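Local coordinates for protein aminoacyl-tRNA synthetase (Cryptosporidium parvum, PDB 5F9Z) that probably joins proline to its cognate tRNA at the expense of ATP, as a class II prolyl-tRNA synthetase whose active site here holds halofuginone and an ATP analogue, at residues Leu361-Val375 and Asp387-Leu401. Residues are numbered along the deposited sequence; the frame is centred on the assembly and turned at random.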
loop_
_atom_site.group_PDB
_atom_site.type_symbol
_atom_site.label_atom_id
_atom_site.label_comp_id
_atom_site.label_asym_id
_atom_site.label_seq_id
_atom_site.Cartn_x
_atom_site.Cartn_y
_atom_site.Cartn_z
ATOM N N LEU A 361 -9.708 -8.445 -17.772
ATOM C CA LEU A 361 -10.056 -9.118 -19.014
ATOM C C LEU A 361 -11.267 -8.444 -19.638
ATOM O O LEU A 361 -12.174 -7.997 -18.929
ATOM C CB LEU A 361 -10.361 -10.604 -18.778
ATOM C CG LEU A 361 -9.349 -11.433 -17.984
ATOM C CD1 LEU A 361 -9.928 -12.801 -17.659
ATOM C CD2 LEU A 361 -8.042 -11.572 -18.749
ATOM N N ARG A 362 -11.281 -8.370 -20.965
ATOM C CA ARG A 362 -12.458 -7.932 -21.698
ATOM C C ARG A 362 -12.912 -9.051 -22.622
ATOM O O ARG A 362 -12.090 -9.739 -23.235
ATOM C CB ARG A 362 -12.198 -6.645 -22.496
ATOM C CG ARG A 362 -11.320 -6.790 -23.726
ATOM C CD ARG A 362 -11.659 -5.702 -24.732
ATOM N NE ARG A 362 -10.677 -5.591 -25.806
ATOM C CZ ARG A 362 -9.651 -4.746 -25.790
ATOM N NH1 ARG A 362 -9.472 -3.940 -24.753
ATOM N NH2 ARG A 362 -8.804 -4.707 -26.809
ATOM N N PHE A 363 -14.225 -9.247 -22.694
ATOM C CA PHE A 363 -14.829 -10.253 -23.556
ATOM C C PHE A 363 -15.468 -9.548 -24.743
ATOM O O PHE A 363 -16.368 -8.720 -24.566
ATOM C CB PHE A 363 -15.872 -11.082 -22.805
ATOM C CG PHE A 363 -15.294 -12.020 -21.779
ATOM C CD1 PHE A 363 -13.925 -12.116 -21.585
ATOM C CD2 PHE A 363 -16.128 -12.821 -21.016
ATOM C CE1 PHE A 363 -13.403 -12.981 -20.642
ATOM C CE2 PHE A 363 -15.613 -13.690 -20.075
ATOM C CZ PHE A 363 -14.248 -13.769 -19.888
ATOM N N GLU A 364 -15.000 -9.869 -25.944
ATOM C CA GLU A 364 -15.580 -9.355 -27.176
ATOM C C GLU A 364 -16.546 -10.400 -27.721
ATOM O O GLU A 364 -16.134 -11.520 -28.045
ATOM C CB GLU A 364 -14.491 -9.027 -28.195
ATOM C CG GLU A 364 -13.455 -8.042 -27.677
ATOM C CD GLU A 364 -12.341 -7.783 -28.670
ATOM O OE1 GLU A 364 -12.360 -8.390 -29.761
ATOM O OE2 GLU A 364 -11.445 -6.970 -28.358
ATOM N N VAL A 365 -17.822 -10.040 -27.809
ATOM C CA VAL A 365 -18.881 -10.965 -28.200
ATOM C C VAL A 365 -19.507 -10.425 -29.479
ATOM O O VAL A 365 -20.349 -9.520 -29.438
ATOM C CB VAL A 365 -19.930 -11.144 -27.099
ATOM C CG1 VAL A 365 -21.001 -12.131 -27.541
ATOM C CG2 VAL A 365 -19.268 -11.611 -25.810
ATOM N N GLY A 366 -19.101 -10.980 -30.619
ATOM C CA GLY A 366 -19.668 -10.614 -31.894
ATOM C C GLY A 366 -20.367 -11.786 -32.550
ATOM O O GLY A 366 -20.524 -12.854 -31.952
ATOM N N PRO A 367 -20.822 -11.595 -33.794
ATOM C CA PRO A 367 -21.470 -12.706 -34.517
ATOM C C PRO A 367 -20.665 -13.998 -34.517
ATOM O O PRO A 367 -21.222 -15.071 -34.255
ATOM C CB PRO A 367 -21.636 -12.144 -35.938
ATOM C CG PRO A 367 -21.534 -10.652 -35.812
ATOM C CD PRO A 367 -21.063 -10.291 -34.433
ATOM N N ARG A 368 -19.363 -13.922 -34.807
ATOM C CA ARG A 368 -18.540 -15.127 -34.829
ATOM C C ARG A 368 -18.466 -15.781 -33.456
ATOM O O ARG A 368 -18.395 -17.011 -33.358
ATOM C CB ARG A 368 -17.135 -14.793 -35.333
ATOM N N ASP A 369 -18.487 -14.981 -32.389
ATOM C CA ASP A 369 -18.441 -15.540 -31.043
ATOM C C ASP A 369 -19.765 -16.202 -30.676
ATOM O O ASP A 369 -19.779 -17.250 -30.019
ATOM C CB ASP A 369 -18.085 -14.445 -30.038
ATOM C CG ASP A 369 -16.815 -13.707 -30.411
ATOM O OD1 ASP A 369 -15.720 -14.187 -30.051
ATOM O OD2 ASP A 369 -16.912 -12.648 -31.067
ATOM N N ILE A 370 -20.883 -15.603 -31.089
ATOM C CA ILE A 370 -22.189 -16.210 -30.846
ATOM C C ILE A 370 -22.313 -17.525 -31.605
ATOM O O ILE A 370 -22.887 -18.500 -31.104
ATOM C CB ILE A 370 -23.311 -15.230 -31.237
ATOM C CG1 ILE A 370 -23.157 -13.906 -30.488
ATOM C CG2 ILE A 370 -24.679 -15.841 -30.969
ATOM C CD1 ILE A 370 -24.061 -12.813 -31.006
ATOM N N GLU A 371 -21.767 -17.573 -32.821
ATOM C CA GLU A 371 -21.926 -18.750 -33.668
ATOM C C GLU A 371 -21.165 -19.947 -33.111
ATOM O O GLU A 371 -21.635 -21.087 -33.208
ATOM C CB GLU A 371 -21.462 -18.425 -35.088
ATOM C CG GLU A 371 -21.711 -19.522 -36.106
ATOM C CD GLU A 371 -21.278 -19.116 -37.502
ATOM O OE1 GLU A 371 -20.803 -17.972 -37.667
ATOM O OE2 GLU A 371 -21.411 -19.938 -38.432
ATOM N N LYS A 372 -19.996 -19.711 -32.523
ATOM C CA LYS A 372 -19.158 -20.780 -31.998
ATOM C C LYS A 372 -19.419 -21.082 -30.528
ATOM O O LYS A 372 -18.798 -22.002 -29.986
ATOM C CB LYS A 372 -17.679 -20.426 -32.185
ATOM C CG LYS A 372 -17.295 -20.076 -33.613
ATOM C CD LYS A 372 -15.882 -19.515 -33.679
ATOM C CE LYS A 372 -14.853 -20.548 -33.249
ATOM N NZ LYS A 372 -14.823 -21.718 -34.170
ATOM N N ARG A 373 -20.321 -20.343 -29.882
ATOM C CA ARG A 373 -20.506 -20.407 -28.431
ATOM C C ARG A 373 -19.165 -20.260 -27.714
ATOM O O ARG A 373 -18.785 -21.067 -26.863
ATOM C CB ARG A 373 -21.229 -21.689 -28.014
ATOM C CG ARG A 373 -22.725 -21.655 -28.290
ATOM C CD ARG A 373 -23.457 -22.803 -27.616
ATOM N NE ARG A 373 -23.178 -22.875 -26.184
ATOM C CZ ARG A 373 -23.741 -22.094 -25.266
ATOM N NH1 ARG A 373 -23.426 -22.237 -23.986
ATOM N NH2 ARG A 373 -24.613 -21.162 -25.625
ATOM N N SER A 374 -18.441 -19.209 -28.090
ATOM C CA SER A 374 -17.136 -18.890 -27.536
ATOM C C SER A 374 -17.058 -17.383 -27.341
ATOM O O SER A 374 -17.928 -16.635 -27.793
ATOM C CB SER A 374 -16.009 -19.392 -28.449
ATOM O OG SER A 374 -14.948 -18.456 -28.527
ATOM N N VAL A 375 -16.011 -16.934 -26.655
ATOM C CA VAL A 375 -15.804 -15.515 -26.393
ATOM C C VAL A 375 -14.354 -15.159 -26.691
ATOM O O VAL A 375 -13.445 -15.962 -26.455
ATOM C CB VAL A 375 -16.171 -15.132 -24.943
ATOM C CG1 VAL A 375 -17.673 -15.245 -24.721
ATOM C CG2 VAL A 375 -15.413 -15.998 -23.956
ATOM N N ASP A 387 -9.456 -17.420 -27.648
ATOM C CA ASP A 387 -10.872 -17.743 -27.755
ATOM C C ASP A 387 -11.174 -18.906 -26.820
ATOM O O ASP A 387 -10.593 -19.988 -26.962
ATOM C CB ASP A 387 -11.255 -18.090 -29.194
ATOM C CG ASP A 387 -11.167 -16.897 -30.124
ATOM O OD1 ASP A 387 -12.053 -16.020 -30.052
ATOM O OD2 ASP A 387 -10.218 -16.841 -30.933
ATOM N N ILE A 388 -12.071 -18.682 -25.873
ATOM C CA ILE A 388 -12.441 -19.675 -24.867
ATOM C C ILE A 388 -13.883 -20.093 -25.122
ATOM O O ILE A 388 -14.762 -19.226 -25.192
ATOM C CB ILE A 388 -12.282 -19.131 -23.436
ATOM C CG1 ILE A 388 -10.873 -18.574 -23.225
ATOM C CG2 ILE A 388 -12.584 -20.219 -22.418
ATOM C CD1 ILE A 388 -9.779 -19.607 -23.387
ATOM N N PRO A 389 -14.168 -21.385 -25.279
ATOM C CA PRO A 389 -15.565 -21.820 -25.359
ATOM C C PRO A 389 -16.311 -21.474 -24.079
ATOM O O PRO A 389 -15.733 -21.425 -22.991
ATOM C CB PRO A 389 -15.455 -23.337 -25.553
ATOM C CG PRO A 389 -14.092 -23.548 -26.129
ATOM C CD PRO A 389 -13.225 -22.494 -25.501
ATOM N N ILE A 390 -17.615 -21.225 -24.227
ATOM C CA ILE A 390 -18.439 -20.845 -23.082
ATOM C C ILE A 390 -18.408 -21.932 -22.014
ATOM O O ILE A 390 -18.399 -21.643 -20.811
ATOM C CB ILE A 390 -19.877 -20.535 -23.543
ATOM C CG1 ILE A 390 -19.891 -19.283 -24.424
ATOM C CG2 ILE A 390 -20.805 -20.355 -22.353
ATOM C CD1 ILE A 390 -21.256 -18.937 -24.974
ATOM N N SER A 391 -18.362 -23.198 -22.436
ATOM C CA SER A 391 -18.318 -24.303 -21.485
ATOM C C SER A 391 -17.004 -24.367 -20.717
ATOM O O SER A 391 -16.933 -25.055 -19.694
ATOM C CB SER A 391 -18.559 -25.628 -22.211
ATOM O OG SER A 391 -17.580 -25.845 -23.212
ATOM N N GLU A 392 -15.966 -23.670 -21.181
ATOM C CA GLU A 392 -14.675 -23.650 -20.505
ATOM C C GLU A 392 -14.471 -22.413 -19.639
ATOM O O GLU A 392 -13.458 -22.327 -18.939
ATOM C CB GLU A 392 -13.537 -23.741 -21.528
ATOM C CG GLU A 392 -13.462 -25.060 -22.282
ATOM C CD GLU A 392 -12.254 -25.135 -23.197
ATOM O OE1 GLU A 392 -11.453 -24.174 -23.204
ATOM O OE2 GLU A 392 -12.101 -26.152 -23.905
ATOM N N LEU A 393 -15.407 -21.462 -19.664
ATOM C CA LEU A 393 -15.218 -20.212 -18.933
ATOM C C LEU A 393 -15.177 -20.442 -17.428
ATOM O O LEU A 393 -14.408 -19.784 -16.717
ATOM C CB LEU A 393 -16.327 -19.224 -19.290
ATOM C CG LEU A 393 -16.282 -18.664 -20.710
ATOM C CD1 LEU A 393 -17.509 -17.815 -20.985
ATOM C CD2 LEU A 393 -15.012 -17.857 -20.908
ATOM N N GLU A 394 -16.000 -21.366 -16.925
ATOM C CA GLU A 394 -16.045 -21.624 -15.489
ATOM C C GLU A 394 -14.676 -22.025 -14.952
ATOM O O GLU A 394 -14.309 -21.662 -13.828
ATOM C CB GLU A 394 -17.076 -22.712 -15.189
ATOM C CG GLU A 394 -17.173 -23.091 -13.721
ATOM C CD GLU A 394 -17.968 -24.361 -13.499
ATOM O OE1 GLU A 394 -18.149 -25.126 -14.470
ATOM O OE2 GLU A 394 -18.412 -24.594 -12.354
ATOM N N SER A 395 -13.903 -22.765 -15.745
ATOM C CA SER A 395 -12.586 -23.244 -15.345
ATOM C C SER A 395 -11.452 -22.331 -15.795
ATOM O O SER A 395 -10.493 -22.128 -15.042
ATOM C CB SER A 395 -12.350 -24.654 -15.899
ATOM O OG SER A 395 -11.001 -25.048 -15.723
ATOM N N LYS A 396 -11.536 -21.773 -17.004
ATOM C CA LYS A 396 -10.403 -21.046 -17.571
ATOM C C LYS A 396 -10.256 -19.649 -16.976
ATOM O O LYS A 396 -9.133 -19.191 -16.738
ATOM C CB LYS A 396 -10.544 -20.956 -19.090
ATOM C CG LYS A 396 -9.295 -20.467 -19.804
ATOM C CD LYS A 396 -8.376 -21.626 -20.153
ATOM C CE LYS A 396 -7.012 -21.136 -20.614
ATOM N NZ LYS A 396 -6.204 -20.606 -19.479
ATOM N N ILE A 397 -11.367 -18.956 -16.740
ATOM C CA ILE A 397 -11.327 -17.556 -16.316
ATOM C C ILE A 397 -10.737 -17.422 -14.914
ATOM O O ILE A 397 -9.894 -16.537 -14.702
ATOM C CB ILE A 397 -12.719 -16.907 -16.407
ATOM C CG1 ILE A 397 -13.209 -16.928 -17.854
ATOM C CG2 ILE A 397 -12.680 -15.480 -15.881
ATOM C CD1 ILE A 397 -12.195 -16.395 -18.843
ATOM N N PRO A 398 -11.128 -18.239 -13.926
ATOM C CA PRO A 398 -10.410 -18.185 -12.641
ATOM C C PRO A 398 -8.926 -18.478 -12.774
ATOM O O PRO A 398 -8.122 -17.915 -12.020
ATOM C CB PRO A 398 -11.126 -19.247 -11.794
ATOM C CG PRO A 398 -12.491 -19.303 -12.358
ATOM C CD PRO A 398 -12.310 -19.120 -13.837
ATOM N N LYS A 399 -8.536 -19.338 -13.720
ATOM C CA LYS A 399 -7.117 -19.598 -13.941
ATOM C C LYS A 399 -6.421 -18.389 -14.555
ATOM O O LYS A 399 -5.286 -18.066 -14.183
ATOM C CB LYS A 399 -6.934 -20.827 -14.831
ATOM C CG LYS A 399 -7.284 -22.145 -14.163
ATOM C CD LYS A 399 -6.922 -23.328 -15.050
ATOM C CE LYS A 399 -7.676 -23.286 -16.369
ATOM N NZ LYS A 399 -7.353 -24.457 -17.231
ATOM N N LEU A 400 -7.082 -17.711 -15.497
ATOM C CA LEU A 400 -6.472 -16.547 -16.133
ATOM C C LEU A 400 -6.260 -15.418 -15.134
ATOM O O LEU A 400 -5.202 -14.777 -15.128
ATOM C CB LEU A 400 -7.331 -16.072 -17.305
ATOM C CG LEU A 400 -7.240 -16.902 -18.586
ATOM C CD1 LEU A 400 -8.128 -16.312 -19.671
ATOM C CD2 LEU A 400 -5.798 -16.993 -19.060
ATOM N N LEU A 401 -7.255 -15.155 -14.283
ATOM C CA LEU A 401 -7.083 -14.148 -13.241
ATOM C C LEU A 401 -6.008 -14.570 -12.249
ATOM O O LEU A 401 -5.238 -13.734 -11.760
ATOM C CB LEU A 401 -8.413 -13.899 -12.529
ATOM C CG LEU A 401 -9.547 -13.369 -13.412
ATOM C CD1 LEU A 401 -10.822 -13.187 -12.604
ATOM C CD2 LEU A 401 -9.140 -12.066 -14.081
HETATM O O HOH W 1 -18.871 -23.982 -25.054
#
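Phe363 and Ile397 approach each other from opposite directions in the buried half of this contact, where strand 361-365 packs against helix 393-401, their N-to-C directions 145° apart. Ile397 CD1 comes to the edge of the phenyl ring, near its plane, 3.5 Å from Phe363 CZ; Leu393 CD2 reaches the same ring corner obliquely and touches Val375 CG2 at 3.6 Å. Val375 presents that methyl because CG1 stands anti to the carbonyl carbon (chi1 -68°), leaving CG2 between the backbone N and C. One turn further along the helix, Leu400 and Leu401, with Ile397, surround Leu361 CD1, which lies nearest to Leu401 CD2 at 3.7 Å. Val326 and Leu330 of helix 317-332 pack on Phe363.

Backbone bonds join the hairpin strands 374-379 and 385-389. Val375 and Ile388 form an antiparallel hydrogen-bonded pair, with Val375 N 3.0 Å from Ile388 O and Ile388 N 3.1 Å from Val375 O. Past the strand end, Ile390 N gives Arg373 O a nearly straight bond (2.9 Å, 169°). Arg373 follows helix 367-372 in a Schellman motif with positive phi; its carbonyl ties that helix end to Ile390.

The solvent side is looser. The Arg373 chain bends at chi3 and lays one guanidinium face over Ile390 CD1, while NH1 forms a salt bridge with Glu325. A water accepts a bond from Ser391 N and gives a weak one to Arg373 O. Asp369 OD1 and Asp387 OD1 lie 4.1 Å apart, a like-charge approach probably eased by Arg376, which bridges to Asp387. Within the anticodon-binding domain, aliphatic and aromatic contacts thus seat the helix on the sheet, whereas backbone bonds set the hairpin register and charged groups line its outer margin.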